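Local structure of probable spore coat polysaccharide biosynthesis protein E (Chromobacterium violaceum ATCC 12472, 3G8R) at residues A140-A145 with L182-T187; V170-Y173 with D178-H181; L213-A216 with V221-K224; E292-D297 with N313-Y318. The protein probably acts as a sialic acid synthase-like enzyme making N-acylneuraminate 9-phosphate or a related sugar acid, this construct comprising its zinc-binding NeuB barrel and SAF domain. One frame throughout, in Å; residues are numbered along the deposited sequence.

Contact 1. Residues A140-A145 with L182-T187; sequences ASTAGA and LARIKT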
loop_
_atom_site.group_PDB
_atom_site.type_symbol
_atom_site.label_atom_id
_atom_site.label_comp_id
_atom_site.label_asym_id
_atom_site.label_seq_id
_atom_site.Cartn_x
_atom_site.Cartn_y
_atom_site.Cartn_z
ATOM N N ALA A 140 -18.648 5.278 -9.066
ATOM C CA ALA A 140 -19.179 4.033 -9.552
ATOM C C ALA A 140 -18.516 2.860 -8.864
ATOM O O ALA A 140 -17.310 2.807 -8.714
ATOM C CB ALA A 140 -18.981 3.958 -11.046
ATOM N N SER A 141 -19.296 1.914 -8.397
ATOM C CA SER A 141 -18.644 0.791 -7.747
ATOM C C SER A 141 -18.647 -0.349 -8.708
ATOM O O SER A 141 -19.568 -0.475 -9.502
ATOM C CB SER A 141 -19.341 0.407 -6.459
ATOM O OG SER A 141 -18.863 1.226 -5.450
ATOM N N THR A 142 -17.656 -1.211 -8.584
ATOM C CA THR A 142 -17.345 -2.163 -9.636
ATOM C C THR A 142 -17.276 -3.665 -9.168
ATOM O O THR A 142 -16.816 -4.525 -9.914
ATOM C CB THR A 142 -16.029 -1.703 -10.302
ATOM O OG1 THR A 142 -15.372 -2.826 -10.883
ATOM C CG2 THR A 142 -15.081 -1.155 -9.273
ATOM N N ALA A 143 -17.745 -3.993 -7.968
ATOM C CA ALA A 143 -17.757 -5.400 -7.542
ATOM C C ALA A 143 -18.196 -6.404 -8.623
ATOM O O ALA A 143 -19.266 -6.307 -9.182
ATOM C CB ALA A 143 -18.587 -5.580 -6.312
ATOM N N GLY A 144 -17.356 -7.377 -8.924
ATOM C CA GLY A 144 -17.685 -8.366 -9.944
ATOM C C GLY A 144 -18.034 -7.797 -11.311
ATOM O O GLY A 144 -18.781 -8.435 -12.068
ATOM N N ALA A 145 -17.526 -6.608 -11.635
ATOM C CA ALA A 145 -17.712 -6.064 -12.978
ATOM C C ALA A 145 -16.631 -6.642 -13.854
ATOM O O ALA A 145 -15.473 -6.713 -13.437
ATOM C CB ALA A 145 -17.592 -4.561 -12.968
ATOM N N LEU A 182 -7.594 -6.192 -1.708
ATOM C CA LEU A 182 -7.356 -4.785 -1.746
ATOM C C LEU A 182 -6.387 -4.486 -2.833
ATOM O O LEU A 182 -6.305 -3.355 -3.284
ATOM C CB LEU A 182 -6.777 -4.349 -0.425
ATOM C CG LEU A 182 -7.861 -4.460 0.613
ATOM C CD1 LEU A 182 -7.268 -4.347 1.974
ATOM C CD2 LEU A 182 -8.819 -3.307 0.298
ATOM N N ALA A 183 -5.638 -5.497 -3.247
ATOM C CA ALA A 183 -4.742 -5.355 -4.371
ATOM C C ALA A 183 -5.496 -4.779 -5.525
ATOM O O ALA A 183 -4.912 -4.180 -6.384
ATOM C CB ALA A 183 -4.171 -6.705 -4.778
ATOM N N ARG A 184 -6.805 -4.968 -5.564
ATOM C CA ARG A 184 -7.521 -4.553 -6.731
ATOM C C ARG A 184 -7.512 -3.033 -6.869
ATOM O O ARG A 184 -7.701 -2.499 -7.974
ATOM C CB ARG A 184 -8.940 -5.129 -6.787
ATOM C CG ARG A 184 -9.572 -4.807 -8.147
ATOM C CD ARG A 184 -10.675 -5.745 -8.533
ATOM N NE ARG A 184 -11.950 -5.108 -8.301
ATOM C CZ ARG A 184 -12.815 -4.839 -9.259
ATOM N NH1 ARG A 184 -12.537 -5.173 -10.514
ATOM N NH2 ARG A 184 -13.952 -4.228 -8.960
ATOM N N ILE A 185 -7.262 -2.333 -5.760
ATOM C CA ILE A 185 -7.264 -0.871 -5.822
ATOM C C ILE A 185 -6.179 -0.411 -6.811
ATOM O O ILE A 185 -6.411 0.493 -7.620
ATOM C CB ILE A 185 -7.135 -0.209 -4.409
ATOM C CG1 ILE A 185 -8.267 -0.669 -3.480
ATOM C CG2 ILE A 185 -7.222 1.303 -4.471
ATOM C CD1 ILE A 185 -8.171 -0.082 -2.113
ATOM N N LYS A 186 -5.028 -1.085 -6.777
ATOM C CA LYS A 186 -3.900 -0.753 -7.644
ATOM C C LYS A 186 -4.215 -1.210 -9.041
ATOM O O LYS A 186 -3.867 -0.526 -10.012
ATOM C CB LYS A 186 -2.600 -1.385 -7.143
ATOM C CG LYS A 186 -1.436 -1.349 -8.151
ATOM C CD LYS A 186 -0.057 -1.213 -7.496
ATOM C CE LYS A 186 0.407 -2.494 -6.770
ATOM N NZ LYS A 186 1.367 -2.223 -5.603
ATOM N N THR A 187 -4.913 -2.342 -9.159
ATOM C CA THR A 187 -5.237 -2.838 -10.482
ATOM C C THR A 187 -6.056 -1.782 -11.178
ATOM O O THR A 187 -5.791 -1.422 -12.336
ATOM C CB THR A 187 -5.978 -4.146 -10.432
ATOM O OG1 THR A 187 -5.056 -5.177 -10.071
ATOM C CG2 THR A 187 -6.589 -4.487 -11.787
#
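Thr142 and Arg184 meet where the fifth strand of the TIM barrel ends, the arginine reaching across from helix 184-191. Just before the junction, Ser141 ends strand 138-141 and hydrogen-bonds through OG to Lys116 on the neighbouring strand. Thr142 then carries the contact. Its OG1 stands anti to the backbone N (chi1 154°) and meets the guanidinium at its edge, 19° out of its plane. Arg184 NH2 donates to Thr142 OG1 over 2.8 Å with an N-H...O angle of 150°. The same nitrogen makes a weak second bond, 3.0 Å from Arg184 NH2 to Thr142 O. One terminal nitrogen thus grips both oxygens of a single residue. Arg184 gets there on a side chain bent at chi3, and its NE is engaged as well, bonded to His168 ND1, which should limit rotation of the group. Beyond Thr142 the chain makes a type II turn to Ala145. Ala143 turns its methyl away from the arginine and packs on Glu271 of the second subunit, with its side chain about 9 Å from the bound zinc ion. Gly144 has the positive phi expected within such a turn. Ala145, together with Thr142, rests on Ile150 of helix 147-158, and its backbone closes the turn: Ala145 N lies 2.8 Å from Thr142 O, the carbonyl that also takes the weak bond from Arg184.

Contact 2. Residues V170-Y173 with D178-H181; sequences VAEY and DHLH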
loop_
_atom_site.group_PDB
_atom_site.type_symbol
_atom_site.label_atom_id
_atom_site.label_comp_id
_atom_site.label_asym_id
_atom_site.label_seq_id
_atom_site.Cartn_x
_atom_site.Cartn_y
_atom_site.Cartn_z
ATOM N N VAL A 170 -16.212 -5.367 -2.852
ATOM C CA VAL A 170 -16.582 -6.750 -2.948
ATOM C C VAL A 170 -18.003 -6.911 -2.412
ATOM O O VAL A 170 -18.367 -6.372 -1.346
ATOM C CB VAL A 170 -15.605 -7.625 -2.172
ATOM C CG1 VAL A 170 -15.895 -9.082 -2.429
ATOM C CG2 VAL A 170 -14.170 -7.282 -2.574
ATOM N N ALA A 171 -18.803 -7.653 -3.175
ATOM C CA ALA A 171 -20.184 -7.901 -2.837
ATOM C C ALA A 171 -20.313 -9.116 -1.921
ATOM O O ALA A 171 -21.030 -10.068 -2.216
ATOM C CB ALA A 171 -21.000 -8.064 -4.102
ATOM N N GLU A 172 -19.601 -9.115 -0.816
ATOM C CA GLU A 172 -19.891 -10.092 0.211
ATOM C C GLU A 172 -20.195 -9.288 1.428
ATOM O O GLU A 172 -19.494 -8.316 1.765
ATOM C CB GLU A 172 -18.761 -11.088 0.419
ATOM C CG GLU A 172 -18.551 -11.975 -0.802
ATOM C CD GLU A 172 -17.198 -12.676 -0.824
ATOM O OE1 GLU A 172 -16.710 -13.008 -1.944
ATOM O OE2 GLU A 172 -16.630 -12.909 0.271
ATOM N N TYR A 173 -21.291 -9.669 2.056
ATOM C CA TYR A 173 -21.949 -8.804 2.998
ATOM C C TYR A 173 -22.068 -9.573 4.283
ATOM O O TYR A 173 -23.041 -10.282 4.469
ATOM C CB TYR A 173 -23.340 -8.475 2.461
ATOM C CG TYR A 173 -23.385 -7.479 1.302
ATOM C CD1 TYR A 173 -23.347 -7.906 -0.036
ATOM C CD2 TYR A 173 -23.510 -6.117 1.544
ATOM C CE1 TYR A 173 -23.415 -6.989 -1.110
ATOM C CE2 TYR A 173 -23.592 -5.193 0.491
ATOM C CZ TYR A 173 -23.535 -5.635 -0.830
ATOM O OH TYR A 173 -23.614 -4.688 -1.827
ATOM N N ASP A 178 -9.621 -12.527 4.486
ATOM C CA ASP A 178 -9.342 -13.406 3.341
ATOM C C ASP A 178 -9.741 -12.844 1.948
ATOM O O ASP A 178 -9.199 -13.257 0.915
ATOM C CB ASP A 178 -10.208 -14.659 3.563
ATOM C CG ASP A 178 -9.411 -15.925 3.539
ATOM O OD1 ASP A 178 -8.606 -16.034 4.471
ATOM O OD2 ASP A 178 -9.580 -16.808 2.636
ATOM N N HIS A 179 -10.728 -11.954 1.925
ATOM C CA HIS A 179 -11.493 -11.730 0.707
ATOM C C HIS A 179 -11.643 -10.267 0.326
ATOM O O HIS A 179 -12.423 -9.947 -0.546
ATOM C CB HIS A 179 -12.886 -12.339 0.855
ATOM C CG HIS A 179 -12.920 -13.834 0.769
ATOM N ND1 HIS A 179 -14.094 -14.536 0.581
ATOM C CD2 HIS A 179 -11.938 -14.761 0.848
ATOM C CE1 HIS A 179 -13.833 -15.833 0.562
ATOM N NE2 HIS A 179 -12.531 -15.995 0.705
ATOM N N LEU A 180 -10.909 -9.386 0.992
ATOM C CA LEU A 180 -10.983 -7.969 0.737
ATOM C C LEU A 180 -10.348 -7.626 -0.589
ATOM O O LEU A 180 -10.730 -6.634 -1.191
ATOM C CB LEU A 180 -10.260 -7.210 1.823
ATOM C CG LEU A 180 -10.913 -7.355 3.181
ATOM C CD1 LEU A 180 -10.049 -6.763 4.224
ATOM C CD2 LEU A 180 -12.233 -6.620 3.132
ATOM N N HIS A 181 -9.352 -8.399 -1.022
ATOM C CA HIS A 181 -8.740 -8.199 -2.333
ATOM C C HIS A 181 -8.406 -6.748 -2.572
ATOM O O HIS A 181 -8.901 -6.129 -3.514
ATOM C CB HIS A 181 -9.685 -8.641 -3.450
ATOM C CG HIS A 181 -8.986 -8.909 -4.740
ATOM N ND1 HIS A 181 -9.657 -9.046 -5.937
ATOM C CD2 HIS A 181 -7.672 -9.069 -5.026
ATOM C CE1 HIS A 181 -8.788 -9.256 -6.914
ATOM N NE2 HIS A 181 -7.578 -9.298 -6.383
#
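The loop that follows strand 164-168 folds back on itself beside the zinc site, with Val170 and Glu172 on its outgoing limb facing His179 and Leu180 on its return limb. The polar link is a histidine-carboxylate hydrogen bond, in which His179 ND1 donates to Glu172 OE2 at 3.0 Å. Three observations mark it as well formed: the N-H...O angle is 167°, the oxygen lies in the imidazole plane at the ring edge, and it offers its syn lone pair. The carboxylate itself stands almost upright to the ring, the two planes being 81° apart. Glu172 reaches the histidine on a chain that runs extended beyond CG. A bond this straight and in plane should help to orient the imidazole. In the barrel this is the connection between the sixth strand and helix 184-191, and an inverse gamma turn centred on Ala171 separates the two outgoing side chains that touch. Closer to strand 164-168, at Val170, the contact changes to packing against peptide carbonyls: Val170 CG2 is 3.8 Å from His179 O and also 3.8 Å from Leu180 O. The latter carbonyl is fixed by a hydrogen bond with His168 NE2. Leu180 points away from segment 170-173 and packs on Met258 of the second subunit. Val170 O pairs with ND1 of His202, a zinc ligand, which makes Val170 a second-shell residue of the metal site, while Ala171 N binds Glu271 OE2 of the second subunit.

Contact 3. Residues L213-A216 with V221-K224; sequences LAVA and VFEK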
loop_
_atom_site.group_PDB
_atom_site.type_symbol
_atom_site.label_atom_id
_atom_site.label_comp_id
_atom_site.label_asym_id
_atom_site.label_seq_id
_atom_site.Cartn_x
_atom_site.Cartn_y
_atom_site.Cartn_z
ATOM N N LEU A 213 -4.041 0.037 4.309
ATOM C CA LEU A 213 -3.682 -0.657 3.079
ATOM C C LEU A 213 -4.290 0.038 1.871
ATOM O O LEU A 213 -3.692 0.077 0.796
ATOM C CB LEU A 213 -4.173 -2.075 3.167
ATOM C CG LEU A 213 -3.125 -3.110 3.527
ATOM C CD1 LEU A 213 -2.226 -2.680 4.623
ATOM C CD2 LEU A 213 -3.822 -4.395 3.872
ATOM N N ALA A 214 -5.474 0.615 2.070
ATOM C CA ALA A 214 -6.219 1.181 0.971
ATOM C C ALA A 214 -5.584 2.504 0.592
ATOM O O ALA A 214 -5.370 2.792 -0.574
ATOM C CB ALA A 214 -7.678 1.366 1.358
ATOM N N VAL A 215 -5.265 3.300 1.598
ATOM C CA VAL A 215 -4.669 4.588 1.345
ATOM C C VAL A 215 -3.352 4.387 0.649
ATOM O O VAL A 215 -2.999 5.133 -0.272
ATOM C CB VAL A 215 -4.397 5.284 2.630
ATOM C CG1 VAL A 215 -3.547 6.512 2.371
ATOM C CG2 VAL A 215 -5.703 5.643 3.258
ATOM N N ALA A 216 -2.651 3.343 1.086
ATOM C CA ALA A 216 -1.261 3.134 0.668
ATOM C C ALA A 216 -1.304 2.825 -0.765
ATOM O O ALA A 216 -0.373 3.097 -1.482
ATOM C CB ALA A 216 -0.614 1.992 1.403
ATOM N N VAL A 221 -10.861 8.133 -2.022
ATOM C CA VAL A 221 -12.284 8.242 -1.688
ATOM C C VAL A 221 -12.612 6.944 -1.017
ATOM O O VAL A 221 -12.171 5.880 -1.458
ATOM C CB VAL A 221 -13.107 8.303 -2.926
ATOM C CG1 VAL A 221 -14.536 8.249 -2.563
ATOM C CG2 VAL A 221 -12.762 9.557 -3.725
ATOM N N PHE A 222 -13.371 7.027 0.059
ATOM C CA PHE A 222 -13.539 5.877 0.918
ATOM C C PHE A 222 -14.944 5.851 1.392
ATOM O O PHE A 222 -15.430 6.839 1.900
ATOM C CB PHE A 222 -12.574 5.990 2.095
ATOM C CG PHE A 222 -11.119 6.015 1.679
ATOM C CD1 PHE A 222 -10.440 4.829 1.393
ATOM C CD2 PHE A 222 -10.438 7.224 1.539
ATOM C CE1 PHE A 222 -9.098 4.849 0.977
ATOM C CE2 PHE A 222 -9.111 7.266 1.140
ATOM C CZ PHE A 222 -8.433 6.081 0.853
ATOM N N GLU A 223 -15.615 4.723 1.221
ATOM C CA GLU A 223 -17.019 4.604 1.610
ATOM C C GLU A 223 -17.149 3.465 2.566
ATOM O O GLU A 223 -16.596 2.396 2.317
ATOM C CB GLU A 223 -17.867 4.318 0.394
ATOM C CG GLU A 223 -19.352 4.349 0.585
ATOM C CD GLU A 223 -20.076 3.916 -0.684
ATOM O OE1 GLU A 223 -21.248 3.483 -0.590
ATOM O OE2 GLU A 223 -19.465 3.983 -1.783
ATOM N N LYS A 224 -17.877 3.715 3.653
ATOM C CA LYS A 224 -18.171 2.720 4.659
ATOM C C LYS A 224 -19.606 2.885 5.134
ATOM O O LYS A 224 -20.082 4.016 5.266
ATOM C CB LYS A 224 -17.229 2.904 5.829
ATOM C CG LYS A 224 -17.565 2.091 7.056
ATOM C CD LYS A 224 -16.730 0.813 7.151
ATOM C CE LYS A 224 -15.328 1.098 7.713
ATOM N NZ LYS A 224 -14.619 -0.156 8.049
#
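Phe222, on the eighth strand of the TIM barrel, pushes the far rim of its ring against Ala214 and Val215 of helix 209-216. The contact closes the beta-alpha-beta unit formed by strand 196-201, this helix and strand 221-225. Its tight part is small and well defined. Ala214 CB comes to the ring edge, near its plane, 3.8 Å from Phe222 CE1. Val215 CG2 approaches the neighbouring rim carbon obliquely, 3.7 Å from Phe222 CZ, and the valine and phenylalanine side chains cross at about a right angle. Val215 presents this methyl because CG2 is anti to its carbonyl carbon and CG1 anti to its backbone N (chi1 170°). The phenylalanine side chain, with Ala214 CB, bridges 8.7 Å between the CA atoms of Ala214 and Phe222. Phe8 and Trp248 also meet the ring. The less buried side is that of Val215, which is partly exposed although it also packs on Leu256 and Leu259 of helix 242-259. A step beyond it, Ala216 has left the phenylalanine and meets Ala216 of the second subunit. Alternation along the strand separates Phe222, which faces the helix, from Glu223, which points into the barrel and forms a salt bridge with Lys116. Between the two segments the helix-strand contact is therefore made by dispersion and shape fit, which probably fix the spacing without imposing the directional demands of polar bonds.

Contact 4. Residues E292-D297 with N313-Y318; sequences EALTAD and NEWSKY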
loop_
_atom_site.group_PDB
_atom_site.type_symbol
_atom_site.label_atom_id
_atom_site.label_comp_id
_atom_site.label_asym_id
_atom_site.label_seq_id
_atom_site.Cartn_x
_atom_site.Cartn_y
_atom_site.Cartn_z
ATOM N N GLU A 292 51.600 17.333 -6.504
ATOM C CA GLU A 292 51.547 15.881 -6.691
ATOM C C GLU A 292 50.114 15.463 -6.927
ATOM O O GLU A 292 49.192 15.960 -6.266
ATOM C CB GLU A 292 52.066 15.112 -5.478
ATOM C CG GLU A 292 53.565 14.836 -5.473
ATOM C CD GLU A 292 53.934 13.534 -4.738
ATOM O OE1 GLU A 292 54.703 13.622 -3.742
ATOM O OE2 GLU A 292 53.467 12.434 -5.151
ATOM N N ALA A 293 49.921 14.554 -7.874
ATOM C CA ALA A 293 48.597 13.975 -8.084
ATOM C C ALA A 293 48.343 12.866 -7.069
ATOM O O ALA A 293 49.259 12.151 -6.657
ATOM C CB ALA A 293 48.433 13.442 -9.517
ATOM N N LEU A 294 47.085 12.737 -6.680
ATOM C CA LEU A 294 46.673 11.767 -5.705
ATOM C C LEU A 294 46.388 10.449 -6.380
ATOM O O LEU A 294 45.573 10.406 -7.279
ATOM C CB LEU A 294 45.406 12.278 -5.058
ATOM C CG LEU A 294 45.452 12.695 -3.589
ATOM C CD1 LEU A 294 46.689 13.449 -3.168
ATOM C CD2 LEU A 294 44.214 13.499 -3.304
ATOM N N THR A 295 47.042 9.369 -5.965
ATOM C CA THR A 295 46.813 8.072 -6.634
ATOM C C THR A 295 46.485 6.895 -5.680
ATOM O O THR A 295 46.421 7.053 -4.452
ATOM C CB THR A 295 47.984 7.714 -7.583
ATOM O OG1 THR A 295 49.182 7.534 -6.817
ATOM C CG2 THR A 295 48.234 8.822 -8.607
ATOM N N ALA A 296 46.268 5.718 -6.252
ATOM C CA ALA A 296 46.022 4.499 -5.458
ATOM C C ALA A 296 47.167 4.169 -4.477
ATOM O O ALA A 296 46.925 3.636 -3.389
ATOM C CB ALA A 296 45.705 3.293 -6.372
ATOM N N ASP A 297 48.399 4.469 -4.875
ATOM C CA ASP A 297 49.522 4.475 -3.952
ATOM C C ASP A 297 49.475 5.904 -3.470
ATOM O O ASP A 297 49.045 6.759 -4.220
ATOM C CB ASP A 297 50.825 4.211 -4.687
ATOM C CG ASP A 297 50.632 3.373 -5.959
ATOM O OD1 ASP A 297 50.437 2.132 -5.869
ATOM O OD2 ASP A 297 50.680 3.963 -7.059
ATOM N N ASN A 313 33.437 8.208 -1.058
ATOM C CA ASN A 313 32.303 8.545 -1.895
ATOM C C ASN A 313 32.576 9.598 -2.966
ATOM O O ASN A 313 31.689 9.937 -3.739
ATOM C CB ASN A 313 31.141 8.952 -1.015
ATOM C CG ASN A 313 30.719 7.836 -0.098
ATOM O OD1 ASN A 313 31.516 7.350 0.725
ATOM N ND2 ASN A 313 29.469 7.396 -0.241
ATOM N N GLU A 314 33.805 10.113 -3.000
ATOM C CA GLU A 314 34.188 11.165 -3.935
ATOM C C GLU A 314 35.436 10.773 -4.724
ATOM O O GLU A 314 35.923 11.551 -5.548
ATOM C CB GLU A 314 34.407 12.487 -3.204
ATOM C CG GLU A 314 33.260 12.890 -2.297
ATOM C CD GLU A 314 33.663 13.961 -1.276
ATOM O OE1 GLU A 314 33.666 15.152 -1.673
ATOM O OE2 GLU A 314 33.978 13.632 -0.092
ATOM N N TRP A 315 35.937 9.564 -4.468
ATOM C CA TRP A 315 37.160 9.075 -5.097
ATOM C C TRP A 315 36.805 8.527 -6.440
ATOM O O TRP A 315 35.635 8.314 -6.684
ATOM C CB TRP A 315 37.822 7.998 -4.255
ATOM C CG TRP A 315 39.186 7.665 -4.740
ATOM C CD1 TRP A 315 39.590 6.486 -5.305
ATOM C CD2 TRP A 315 40.328 8.517 -4.738
ATOM N NE1 TRP A 315 40.917 6.543 -5.647
ATOM C CE2 TRP A 315 41.399 7.780 -5.303
ATOM C CE3 TRP A 315 40.559 9.842 -4.310
ATOM C CZ2 TRP A 315 42.676 8.314 -5.453
ATOM C CZ3 TRP A 315 41.820 10.380 -4.467
ATOM C CH2 TRP A 315 42.869 9.611 -5.025
ATOM N N SER A 316 37.786 8.310 -7.317
ATOM C CA SER A 316 37.471 7.957 -8.685
ATOM C C SER A 316 38.323 6.920 -9.417
ATOM O O SER A 316 37.870 6.383 -10.425
ATOM C CB SER A 316 37.336 9.218 -9.533
ATOM O OG SER A 316 37.833 9.029 -10.857
ATOM N N LYS A 317 39.533 6.608 -8.977
ATOM C CA LYS A 317 40.313 5.550 -9.702
ATOM C C LYS A 317 41.055 6.042 -10.931
ATOM O O LYS A 317 42.149 5.542 -11.229
ATOM C CB LYS A 317 39.449 4.336 -10.061
ATOM C CG LYS A 317 39.759 3.651 -11.369
ATOM C CD LYS A 317 38.571 2.787 -11.740
ATOM C CE LYS A 317 38.468 2.564 -13.203
ATOM N NZ LYS A 317 37.155 1.941 -13.431
ATOM N N TYR A 318 40.448 7.000 -11.639
ATOM C CA TYR A 318 41.186 7.908 -12.534
ATOM C C TYR A 318 41.737 9.115 -11.746
ATOM O O TYR A 318 41.303 9.399 -10.626
ATOM C CB TYR A 318 40.335 8.361 -13.733
ATOM C CG TYR A 318 39.699 7.229 -14.519
ATOM C CD1 TYR A 318 40.464 6.364 -15.323
ATOM C CD2 TYR A 318 38.324 7.025 -14.465
ATOM C CE1 TYR A 318 39.857 5.318 -16.027
ATOM C CE2 TYR A 318 37.709 5.989 -15.173
ATOM C CZ TYR A 318 38.472 5.137 -15.942
ATOM O OH TYR A 318 37.822 4.120 -16.617
#
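This is apolar packing between two loops of the SAF domain, where Trp315 lays one end of its indole against Leu294 and the backbone leading into Thr295. The two loops flank strand 299-302, one before it and one after it. The six-membered ring does the touching. Trp315 CH2 lies 3.7 Å from Leu294 CB, and Trp315 CZ3 is 4.1 Å from Leu294 CD2, which makes both the root and one branch of the leucine part of the seat. The leucine carbonyl carbon sits in the indole plane at its edge, while Leu294 O stands oblique to the ring at 3.6 Å from Trp315 CH2. Further along the edge, Trp315 CZ2 comes within 4.1 Å of Thr295 C. The tryptophan attains this position with CG anti to its backbone N (chi1 -169°), which swings the end of the indole nearer to the other loop than the start of the side chain would suggest. Phe301 meets the indole edge-to-face and Val299 touches both Leu294 and Trp315, joining the pair to the intervening strand. Outside the domain, Trp315 packs on Pro126 of the second subunit and Asn313 bonds to Cys120 and Thr123 there, consistent with the SAF domain of one chain meeting the barrel of its partner, as in NeuB relatives. Thr295 faces away from the tryptophan, and its hydroxyl steadies its own loop: Thr295 OG1 donates to Asp297 O at 2.7 Å, tilted 26° from the carbonyl plane.

In the fold
Contacts 1, 2 and 3 belong to the barrel, whereas contact 4 lies in the SAF domain, its centre more than 50 Å from theirs. Contact 2 is nested within the loop closed by contact 1, and the two touch, Ala143 CB lying 3.8 Å from Ala171 N. His168 joins them chemically, since its two ring nitrogens serve one contact each. Contact 3 meets contact 1 through Ile185 and Ala214 and is the more deeply buried; contact 4 is also buried, within its own domain. Partly buried contacts 1 and 2 are each anchored by polar bonds, contact 2 adding valine packing on carbonyls, while hydrocarbon and aromatic packing makes contacts 3 and 4. All four reach the second subunit.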